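Local structure of periplasmic binding protein (Agrobacterium tumefaciens str. B6, 5L9G) at residues Ala26-Gly29 with Gly30-Glu34; Glu94-Asp97 with Pro98-Asn102; Trp127-Thr131 with Tyr132-Gly136; Ala299-Thr302 with Pro303-Ala307. The protein binds the opine mannopine as a periplasmic solute-binding protein, and probably delivers it to an ABC transporter for uptake. One frame throughout, in Å; residues are numbered along the deposited sequence.

Contact 1. Residues Ala26-Gly29 with Gly30-Glu34; sequences ASSG and GGWQE. With MO0 (mannopine), chain C.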
loop_
_atom_site.group_PDB
_atom_site.type_symbol
_atom_site.label_atom_id
_atom_site.label_comp_id
_atom_site.label_asym_id
_atom_site.label_seq_id
_atom_site.Cartn_x
_atom_site.Cartn_y
_atom_site.Cartn_z
ATOM N N ALA A 26 2.094 10.248 -10.857
ATOM C CA ALA A 26 0.909 10.146 -10.040
ATOM C C ALA A 26 1.018 9.121 -8.921
ATOM O O ALA A 26 1.478 8.003 -9.143
ATOM C CB ALA A 26 -0.316 9.858 -10.903
ATOM N N SER A 27 0.577 9.502 -7.720
ATOM C CA SER A 27 0.507 8.561 -6.600
ATOM C C SER A 27 -0.900 8.720 -5.983
ATOM O O SER A 27 -1.813 9.167 -6.689
ATOM C CB SER A 27 1.673 8.728 -5.624
ATOM O OG SER A 27 1.656 7.797 -4.552
ATOM N N SER A 28 -1.092 8.384 -4.710
ATOM C CA SER A 28 -2.421 8.377 -4.110
ATOM C C SER A 28 -2.756 9.556 -3.175
ATOM O O SER A 28 -3.734 9.471 -2.423
ATOM C CB SER A 28 -2.653 7.047 -3.390
ATOM O OG SER A 28 -1.886 6.993 -2.197
ATOM N N GLY A 29 -1.977 10.632 -3.257
ATOM C CA GLY A 29 -2.214 11.872 -2.514
ATOM C C GLY A 29 -1.832 11.828 -1.051
ATOM O O GLY A 29 -1.192 10.872 -0.578
ATOM N N GLY A 30 -2.197 12.895 -0.345
ATOM C CA GLY A 30 -1.947 13.010 1.086
ATOM C C GLY A 30 -0.480 12.960 1.471
ATOM O O GLY A 30 0.398 13.264 0.636
ATOM N N GLY A 31 -0.238 12.562 2.733
ATOM C CA GLY A 31 1.094 12.503 3.342
ATOM C C GLY A 31 2.101 11.661 2.567
ATOM O O GLY A 31 3.294 12.002 2.502
ATOM N N TRP A 32 1.627 10.556 1.990
ATOM C CA TRP A 32 2.468 9.650 1.206
ATOM C C TRP A 32 2.968 10.323 -0.074
ATOM O O TRP A 32 4.165 10.241 -0.369
ATOM C CB TRP A 32 1.730 8.330 0.930
ATOM C CG TRP A 32 2.355 7.412 -0.098
ATOM C CD1 TRP A 32 1.710 6.814 -1.141
ATOM C CD2 TRP A 32 3.727 6.953 -0.157
ATOM N NE1 TRP A 32 2.580 6.000 -1.834
ATOM C CE2 TRP A 32 3.822 6.060 -1.250
ATOM C CE3 TRP A 32 4.883 7.210 0.610
ATOM C CZ2 TRP A 32 5.040 5.449 -1.631
ATOM C CZ3 TRP A 32 6.091 6.619 0.226
ATOM C CH2 TRP A 32 6.159 5.733 -0.865
ATOM N N GLN A 33 2.065 11.019 -0.818
ATOM C CA GLN A 33 2.457 11.727 -2.050
ATOM C C GLN A 33 3.396 12.872 -1.719
ATOM O O GLN A 33 4.371 13.092 -2.447
ATOM C CB GLN A 33 1.248 12.215 -2.841
ATOM C CG GLN A 33 1.648 12.857 -4.190
ATOM C CD GLN A 33 0.706 12.523 -5.306
ATOM O OE1 GLN A 33 -0.019 11.520 -5.251
ATOM N NE2 GLN A 33 0.707 13.352 -6.350
ATOM N N GLU A 34 3.123 13.579 -0.605
ATOM C CA GLU A 34 3.963 14.675 -0.135
ATOM C C GLU A 34 5.376 14.189 0.203
ATOM O O GLU A 34 6.352 14.847 -0.167
ATOM C CB GLU A 34 3.300 15.421 1.041
ATOM C CG GLU A 34 2.080 16.204 0.577
ATOM C CD GLU A 34 1.158 16.769 1.645
ATOM O OE1 GLU A 34 1.565 16.819 2.828
ATOM O OE2 GLU A 34 0.034 17.192 1.290
HETATM O OAB MO0 C . -1.734 0.142 -7.195
HETATM C CAF MO0 C . -2.641 1.204 -7.076
HETATM C CAG MO0 C . -2.941 1.577 -5.636
HETATM O OAC MO0 C . -3.998 0.818 -5.161
HETATM C CAH MO0 C . -1.737 1.586 -4.726
HETATM O OAM MO0 C . -0.734 2.398 -5.215
HETATM C CAI MO0 C . -2.025 1.903 -3.259
HETATM O OAD MO0 C . -2.556 3.186 -3.118
HETATM C CAJ MO0 C . -0.831 1.664 -2.379
HETATM O OAE MO0 C . -0.436 0.327 -2.489
HETATM C CAK MO0 C . -1.026 2.074 -0.911
HETATM N N MO0 C . 0.099 2.925 -0.501
HETATM C CA MO0 C . 0.123 3.179 0.961
HETATM C C MO0 C . -0.390 4.568 1.255
HETATM O O MO0 C . -0.885 5.247 0.331
HETATM C CB MO0 C . 1.484 2.961 1.580
HETATM C CG MO0 C . 2.445 4.097 1.300
HETATM C CD MO0 C . 3.875 3.709 1.445
HETATM O OE1 MO0 C . 4.530 4.061 2.632
HETATM N NE2 MO0 C . 4.518 3.106 0.570
HETATM O OXT MO0 C . -0.392 5.037 2.437
#

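Contact 2. Residues Glu94-Asp97 with Pro98-Asn102; sequences EKLD and PDIVN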
loop_
_atom_site.group_PDB
_atom_site.type_symbol
_atom_site.label_atom_id
_atom_site.label_comp_id
_atom_site.label_asym_id
_atom_site.label_seq_id
_atom_site.Cartn_x
_atom_site.Cartn_y
_atom_site.Cartn_z
ATOM N N GLU A 94 4.579 -0.052 -19.550
ATOM C CA GLU A 94 5.731 -0.056 -20.444
ATOM C C GLU A 94 6.774 -0.979 -19.818
ATOM O O GLU A 94 6.881 -1.017 -18.585
ATOM C CB GLU A 94 6.362 1.338 -20.536
ATOM C CG GLU A 94 5.684 2.289 -21.504
ATOM C CD GLU A 94 5.823 2.026 -22.994
ATOM O OE1 GLU A 94 5.073 2.665 -23.765
ATOM O OE2 GLU A 94 6.676 1.200 -23.397
ATOM N N LYS A 95 7.553 -1.699 -20.649
ATOM C CA LYS A 95 8.656 -2.515 -20.138
ATOM C C LYS A 95 9.783 -1.522 -19.825
ATOM O O LYS A 95 10.042 -0.618 -20.629
ATOM C CB LYS A 95 9.122 -3.568 -21.173
ATOM C CG LYS A 95 8.711 -4.991 -20.816
ATOM C CD LYS A 95 7.330 -5.325 -21.367
ATOM C CE LYS A 95 6.806 -6.658 -20.899
ATOM N NZ LYS A 95 5.331 -6.730 -21.051
ATOM N N LEU A 96 10.394 -1.632 -18.646
ATOM C CA LEU A 96 11.456 -0.705 -18.247
ATOM C C LEU A 96 12.806 -1.065 -18.870
ATOM O O LEU A 96 13.032 -2.235 -19.201
ATOM C CB LEU A 96 11.557 -0.634 -16.709
ATOM C CG LEU A 96 10.306 -0.107 -15.984
ATOM C CD1 LEU A 96 10.447 -0.235 -14.486
ATOM C CD2 LEU A 96 10.024 1.356 -16.328
ATOM N N ASP A 97 13.707 -0.062 -19.021
ATOM C CA ASP A 97 15.064 -0.243 -19.555
ATOM C C ASP A 97 15.806 -1.305 -18.715
ATOM O O ASP A 97 15.520 -1.422 -17.516
ATOM C CB ASP A 97 15.842 1.085 -19.588
ATOM C CG ASP A 97 15.458 2.044 -20.713
ATOM O OD1 ASP A 97 14.627 1.662 -21.571
ATOM O OD2 ASP A 97 15.987 3.179 -20.733
ATOM N N PRO A 98 16.698 -2.117 -19.332
ATOM C CA PRO A 98 17.316 -3.236 -18.598
ATOM C C PRO A 98 17.956 -2.938 -17.237
ATOM O O PRO A 98 17.629 -3.632 -16.265
ATOM C CB PRO A 98 18.355 -3.774 -19.582
ATOM C CG PRO A 98 17.821 -3.434 -20.915
ATOM C CD PRO A 98 17.097 -2.136 -20.759
ATOM N N ASP A 99 18.876 -1.957 -17.157
ATOM C CA ASP A 99 19.575 -1.705 -15.896
ATOM C C ASP A 99 19.101 -0.424 -15.182
ATOM O O ASP A 99 19.926 0.337 -14.669
ATOM C CB ASP A 99 21.111 -1.725 -16.112
ATOM C CG ASP A 99 21.706 -3.080 -16.500
ATOM O OD1 ASP A 99 21.189 -4.123 -16.026
ATOM O OD2 ASP A 99 22.719 -3.096 -17.234
ATOM N N ILE A 100 17.767 -0.221 -15.106
ATOM C CA ILE A 100 17.140 0.944 -14.452
ATOM C C ILE A 100 17.567 1.032 -12.959
ATOM O O ILE A 100 17.765 2.128 -12.435
ATOM C CB ILE A 100 15.603 0.993 -14.697
ATOM C CG1 ILE A 100 14.991 2.339 -14.248
ATOM C CG2 ILE A 100 14.866 -0.213 -14.098
ATOM C CD1 ILE A 100 13.880 2.873 -15.139
ATOM N N VAL A 101 17.756 -0.125 -12.313
ATOM C CA VAL A 101 18.304 -0.295 -10.968
ATOM C C VAL A 101 19.138 -1.572 -10.994
ATOM O O VAL A 101 18.996 -2.390 -11.903
ATOM C CB VAL A 101 17.247 -0.351 -9.819
ATOM C CG1 VAL A 101 16.522 0.981 -9.646
ATOM C CG2 VAL A 101 16.266 -1.510 -9.999
ATOM N N ASN A 102 19.970 -1.749 -9.975
ATOM C CA ASN A 102 20.720 -2.967 -9.713
ATOM C C ASN A 102 19.798 -3.719 -8.733
ATOM O O ASN A 102 19.585 -3.260 -7.608
ATOM C CB ASN A 102 22.084 -2.624 -9.079
ATOM C CG ASN A 102 22.948 -3.799 -8.684
ATOM O OD1 ASN A 102 22.555 -4.966 -8.760
ATOM N ND2 ASN A 102 24.155 -3.505 -8.224
#

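Contact 3. Residues Trp127-Thr131 with Tyr132-Gly136; sequences WNKKT and YGDNG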
loop_
_atom_site.group_PDB
_atom_site.type_symbol
_atom_site.label_atom_id
_atom_site.label_comp_id
_atom_site.label_asym_id
_atom_site.label_seq_id
_atom_site.Cartn_x
_atom_site.Cartn_y
_atom_site.Cartn_z
ATOM N N TRP A 127 -6.845 1.249 16.410
ATOM C CA TRP A 127 -8.090 1.389 17.150
ATOM C C TRP A 127 -8.155 2.681 17.918
ATOM O O TRP A 127 -7.124 3.282 18.267
ATOM C CB TRP A 127 -8.347 0.186 18.064
ATOM C CG TRP A 127 -7.500 0.175 19.307
ATOM C CD1 TRP A 127 -7.777 0.780 20.501
ATOM C CD2 TRP A 127 -6.198 -0.425 19.451
ATOM N NE1 TRP A 127 -6.741 0.566 21.391
ATOM C CE2 TRP A 127 -5.771 -0.189 20.778
ATOM C CE3 TRP A 127 -5.377 -1.191 18.601
ATOM C CZ2 TRP A 127 -4.550 -0.685 21.276
ATOM C CZ3 TRP A 127 -4.173 -1.686 19.093
ATOM C CH2 TRP A 127 -3.763 -1.424 20.409
ATOM N N ASN A 128 -9.391 3.080 18.209
ATOM C CA ASN A 128 -9.710 4.302 18.897
ATOM C C ASN A 128 -9.526 4.088 20.393
ATOM O O ASN A 128 -10.260 3.286 21.000
ATOM C CB ASN A 128 -11.177 4.650 18.583
ATOM C CG ASN A 128 -11.575 6.030 18.980
ATOM O OD1 ASN A 128 -11.051 6.608 19.942
ATOM N ND2 ASN A 128 -12.512 6.591 18.230
ATOM N N LYS A 129 -8.563 4.824 20.999
ATOM C CA LYS A 129 -8.328 4.712 22.450
ATOM C C LYS A 129 -9.469 5.297 23.310
ATOM O O LYS A 129 -9.653 4.887 24.461
ATOM C CB LYS A 129 -6.961 5.307 22.844
ATOM C CG LYS A 129 -5.784 4.527 22.249
ATOM C CD LYS A 129 -4.449 5.275 22.403
ATOM C CE LYS A 129 -3.948 5.319 23.816
ATOM N NZ LYS A 129 -2.856 6.314 23.953
ATOM N N LYS A 130 -10.271 6.227 22.745
ATOM C CA LYS A 130 -11.429 6.739 23.470
ATOM C C LYS A 130 -12.443 5.572 23.623
ATOM O O LYS A 130 -13.009 5.382 24.693
ATOM C CB LYS A 130 -12.073 7.923 22.737
ATOM C CG LYS A 130 -13.247 8.519 23.514
ATOM C CD LYS A 130 -14.165 9.365 22.642
ATOM C CE LYS A 130 -15.590 9.397 23.170
ATOM N NZ LYS A 130 -15.652 9.777 24.617
ATOM N N THR A 131 -12.577 4.736 22.568
ATOM C CA THR A 131 -13.530 3.623 22.612
ATOM C C THR A 131 -13.094 2.460 23.513
ATOM O O THR A 131 -13.908 1.984 24.295
ATOM C CB THR A 131 -13.840 3.131 21.176
ATOM O OG1 THR A 131 -14.060 4.279 20.354
ATOM C CG2 THR A 131 -15.054 2.173 21.134
ATOM N N TYR A 132 -11.849 1.966 23.333
ATOM C CA TYR A 132 -11.321 0.755 23.950
ATOM C C TYR A 132 -10.191 0.937 24.940
ATOM O O TYR A 132 -9.788 -0.053 25.562
ATOM C CB TYR A 132 -10.818 -0.190 22.819
ATOM C CG TYR A 132 -11.856 -0.459 21.753
ATOM C CD1 TYR A 132 -13.029 -1.151 22.052
ATOM C CD2 TYR A 132 -11.661 -0.037 20.444
ATOM C CE1 TYR A 132 -13.997 -1.391 21.078
ATOM C CE2 TYR A 132 -12.626 -0.254 19.464
ATOM C CZ TYR A 132 -13.786 -0.944 19.781
ATOM O OH TYR A 132 -14.737 -1.171 18.827
ATOM N N GLY A 133 -9.638 2.146 25.022
ATOM C CA GLY A 133 -8.460 2.408 25.853
ATOM C C GLY A 133 -7.288 1.613 25.299
ATOM O O GLY A 133 -7.175 1.430 24.079
ATOM N N ASP A 134 -6.447 1.072 26.188
ATOM C CA ASP A 134 -5.315 0.249 25.771
ATOM C C ASP A 134 -5.779 -1.169 25.400
ATOM O O ASP A 134 -5.029 -1.895 24.746
ATOM C CB ASP A 134 -4.248 0.199 26.880
ATOM C CG ASP A 134 -3.556 1.519 27.162
ATOM O OD1 ASP A 134 -3.524 2.385 26.259
ATOM O OD2 ASP A 134 -3.061 1.693 28.287
ATOM N N ASN A 135 -7.019 -1.543 25.770
ATOM C CA ASN A 135 -7.550 -2.885 25.521
ATOM C C ASN A 135 -8.316 -2.965 24.189
ATOM O O ASN A 135 -9.477 -3.386 24.125
ATOM C CB ASN A 135 -8.356 -3.397 26.729
ATOM C CG ASN A 135 -7.493 -3.735 27.961
ATOM O OD1 ASN A 135 -6.347 -3.275 28.135
ATOM N ND2 ASN A 135 -8.029 -4.529 28.873
ATOM N N GLY A 136 -7.623 -2.566 23.127
ATOM C CA GLY A 136 -8.165 -2.608 21.778
ATOM C C GLY A 136 -7.886 -3.933 21.084
ATOM O O GLY A 136 -7.249 -4.823 21.658
#

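Contact 4. Residues Ala299-Thr302 with Pro303-Ala307; sequences AKYT and PEKMA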
loop_
_atom_site.group_PDB
_atom_site.type_symbol
_atom_site.label_atom_id
_atom_site.label_comp_id
_atom_site.label_asym_id
_atom_site.label_seq_id
_atom_site.Cartn_x
_atom_site.Cartn_y
_atom_site.Cartn_z
ATOM N N ALA A 299 21.579 6.944 5.691
ATOM C CA ALA A 299 20.753 7.644 6.680
ATOM C C ALA A 299 21.018 7.280 8.147
ATOM O O ALA A 299 20.805 8.130 9.018
ATOM C CB ALA A 299 19.286 7.455 6.355
ATOM N N LYS A 300 21.442 6.024 8.418
ATOM C CA LYS A 300 21.741 5.476 9.756
ATOM C C LYS A 300 20.599 5.740 10.770
ATOM O O LYS A 300 20.843 6.309 11.836
ATOM C CB LYS A 300 23.117 5.968 10.274
ATOM C CG LYS A 300 24.297 5.622 9.362
ATOM C CD LYS A 300 25.628 6.106 9.929
ATOM C CE LYS A 300 26.784 5.841 8.991
ATOM N NZ LYS A 300 26.879 6.847 7.901
ATOM N N TYR A 301 19.351 5.342 10.412
ATOM C CA TYR A 301 18.138 5.533 11.221
ATOM C C TYR A 301 18.280 5.041 12.668
ATOM O O TYR A 301 18.843 3.967 12.903
ATOM C CB TYR A 301 16.911 4.862 10.573
ATOM C CG TYR A 301 16.676 5.225 9.122
ATOM C CD1 TYR A 301 16.198 6.483 8.764
ATOM C CD2 TYR A 301 16.874 4.290 8.109
ATOM C CE1 TYR A 301 15.966 6.816 7.429
ATOM C CE2 TYR A 301 16.639 4.608 6.772
ATOM C CZ TYR A 301 16.183 5.872 6.437
ATOM O OH TYR A 301 15.963 6.184 5.120
ATOM N N THR A 302 17.764 5.833 13.628
ATOM C CA THR A 302 17.790 5.513 15.065
ATOM C C THR A 302 16.835 4.325 15.348
ATOM O O THR A 302 15.859 4.175 14.603
ATOM C CB THR A 302 17.392 6.751 15.898
ATOM O OG1 THR A 302 16.048 7.126 15.589
ATOM C CG2 THR A 302 18.334 7.932 15.701
ATOM N N PRO A 303 17.047 3.496 16.411
ATOM C CA PRO A 303 16.112 2.379 16.672
ATOM C C PRO A 303 14.649 2.811 16.844
ATOM O O PRO A 303 13.746 2.052 16.495
ATOM C CB PRO A 303 16.675 1.727 17.938
ATOM C CG PRO A 303 18.118 2.111 17.955
ATOM C CD PRO A 303 18.148 3.504 17.399
ATOM N N GLU A 304 14.417 4.044 17.340
ATOM C CA GLU A 304 13.084 4.636 17.513
ATOM C C GLU A 304 12.439 4.824 16.126
ATOM O O GLU A 304 11.255 4.520 15.961
ATOM C CB GLU A 304 13.208 5.981 18.248
ATOM C CG GLU A 304 11.914 6.548 18.790
ATOM C CD GLU A 304 12.053 7.953 19.348
ATOM O OE1 GLU A 304 11.013 8.643 19.437
ATOM O OE2 GLU A 304 13.187 8.369 19.688
ATOM N N LYS A 305 13.237 5.312 15.139
ATOM C CA LYS A 305 12.821 5.519 13.745
ATOM C C LYS A 305 12.508 4.169 13.074
ATOM O O LYS A 305 11.482 4.047 12.401
ATOM C CB LYS A 305 13.908 6.270 12.951
ATOM C CG LYS A 305 13.395 6.911 11.668
ATOM C CD LYS A 305 13.084 8.381 11.885
ATOM C CE LYS A 305 12.122 8.903 10.861
ATOM N NZ LYS A 305 12.245 10.373 10.688
ATOM N N MET A 306 13.370 3.158 13.295
ATOM C CA MET A 306 13.199 1.803 12.758
ATOM C C MET A 306 11.907 1.130 13.269
ATOM O O MET A 306 11.243 0.438 12.501
ATOM C CB MET A 306 14.416 0.929 13.076
ATOM C CG MET A 306 15.694 1.364 12.366
ATOM S SD MET A 306 15.829 0.768 10.654
ATOM C CE MET A 306 17.568 1.061 10.346
ATOM N N ALA A 307 11.529 1.372 14.540
ATOM C CA ALA A 307 10.342 0.792 15.182
ATOM C C ALA A 307 9.026 1.065 14.445
ATOM O O ALA A 307 8.106 0.252 14.522
ATOM C CB ALA A 307 10.243 1.262 16.627
#

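Contact 1. Residues Ala26-Gly29 with Gly30-Glu34
Gln33 reaches back from the first turn of the helix and is bonded to the backbone N of Gly29 and, weakly, to that of Ser27. Its CB packs on Gly29, 3.5 Å from Gly29 CA. CG stands anti to the backbone N (chi1 -175°), which sends the chain back toward the end of the strand. A bend at chi2 then turns the amide across that strand end. OE1 takes the Gly29 N-H at 2.9 Å, with the donor above the carbonyl plane. It also receives the weak bond from Ser27 N at 3.2 Å. NE2 is held by Asp55 O and Gln54 OE1, so both ends of the amide are engaged and its rotation is fixed. In return, Gln33 N donates to Gly29 O at 3.3 Å. This is the strand-to-helix junction of the beta-alpha-beta unit formed by strand 23-27, helix 30-48 and strand 52-56. Gly29 and Gly30 both have positive phi at the bend. Ser28 and Trp32 face the mannopine pocket. The Trp32 indole lies under the ligand, whose CG sits 3.4 Å above the ring plane and over its centre. The ligand NE2 approaches Trp32 CZ2 to 3.3 Å on that face. Ser28 OG lies at the ring edge, 3.8 Å from Trp32 CD1. Gln78 OE1 receives hydrogen bonds from both Ser27 OG and Trp32 NE1, which ties the indole to the adjoining strand.

Contact 2. Residues Glu94-Asp97 with Pro98-Asn102
Asp97 and Ile100 form the two ends of a type I beta turn, with Pro98 and Asp99 at its corners. Asp97 has the most surface buried by the residues that follow it. Most of what covers it is the ring of the next residue, Pro98, whose CD lies 3.6 Å from Asp97 CB across the peptide bond. CG of Asp97 is anti to its carbonyl carbon (chi1 -76°), and from there OD1 makes a long, weak ion pair with Arg263 NH1.

Ile100 comes next in buried surface. Its CB and CG2 each lie 3.7 Å from Asp97 O, so the side chain touches the carbonyl oxygen at the start of the turn. The Asp97 O to Ile100 N distance is 3.5 Å, and no hydrogen bond is made between them. The same CG2 meets Leu96 CB at 4.2 Å. CG2 sits between the backbone N and the carbonyl carbon, and CG1 is anti to N (chi1 -169°). Leu96 and Ile100 thus bring their apolar side chains together on the inner side of the turn, toward Met267 and Val116, while Pro98 and Asp99 lie at the exposed surface.

The turn belongs to the long connection between helix 84-89 and strand 111-112. Leu96 and Ile100 both rest on Met267 of helix 263-273 and on Val116 of strand 115-128. Leu96 also touches Leu270 of that helix and Ile256 of strand 240-256, so the apolar side of the turn is laid against one helix and two strands.

Contact 3. Residues Trp127-Thr131 with Tyr132-Gly136
Hydrogen bonds join Trp127 to Gly133 and the start of helix 129-132 to its end. Trp127 NE1 donates to Gly133 O at 2.9 Å. The bond is straight (163° at the hydrogen), lies in the indole plane and meets the oxygen nearly along the C=O axis. Tyr132 N donates to Asn128 O at 3.1 Å, and Gly133 N to Lys129 O at 2.8 Å. Asn128 OD1 caps the helix by accepting from Lys130 N at 2.9 Å.

Two CH-pi contacts follow. Gly136 CA lies 3.5 Å from the centroid of the Trp127 five-membered ring, over the face of that ring and offset toward the rim of the whole indole. Thr131 CG2 lies 3.7 Å from the centroid of the Tyr132 ring. This methyl is anti to the backbone N, which sets it over the neighbouring phenol, while Thr131 OG1 bonds Asp221 and Tyr132 OH bonds Pro150 O.

The charged pair is looser. Lys129 NZ and Asp134 OD1 stay 4.6 Å apart.

Strand 115-128 runs into a short helix with an asparagine N-cap and a positive-phi glycine, Gly133, right after its end. A type II' beta turn from Tyr132 to Asn135 then leads the chain out of the helix toward helix 140-144.

Contact 4. Residues Ala299-Thr302 with Pro303-Ala307
Tyr301, in the linker before helix 303-307, and Met306, within it, cross at about a right angle; Thr302 is the N-cap of that helix. Met306 CE lies at the edge of the Tyr301 ring, near its plane. It lies 3.9 Å from Tyr301 CB and 4.0 Å from the ring atom Tyr301 CD2. A bend at chi2 (-82°) turns the methionine chain back toward the tyrosine. One face of the ring carries Ala299 CB, 3.4 Å above the plane and toward the rim. The phenol runs on to Lys280 O, where its OH is hydrogen-bonded, and the ring also meets that of Tyr296, the two planes steeply inclined to each other.

Lys305 passes Tyr301 at a slant, with its CG 4.1 Å from Tyr301 CD1. Its NZ continues away to Asn284 O. Tyr301 of the linker and Lys305 of the helix thus both reach the chain at Lys280 to Asn284.

Thr302 begins the helix with both of its oxygens. OG1 sits between the backbone N and the carbonyl carbon (chi1 63°), which turns it toward the first helical turn. There it accepts a weak capping bond from Lys305 N at 3.4 Å and packs against Lys305 CB. The backbone bond is firmer: Met306 N donates to Thr302 O at 3.0 Å, with 163° at the hydrogen.

Overall arrangement
All four contacts are local, and they follow one another along the chain without nesting or crossing. Contact 1 comes first and turns strand 23-27 into helix 30-48 at the ligand. Contact 2 folds the connection between helix 84-89 and strand 111-112. Contact 3 turns the chain at the end of strand 115-128, which belongs to the same mixed sheet as strand 23-27. Contact 4 joins helix 294-299 to helix 303-307. Contacts 2 and 3 lie on opposite sides of the chain's centre, with their own centres about 46 Å apart. Contact 1 is the one nearest that centre, and no two of the four touch.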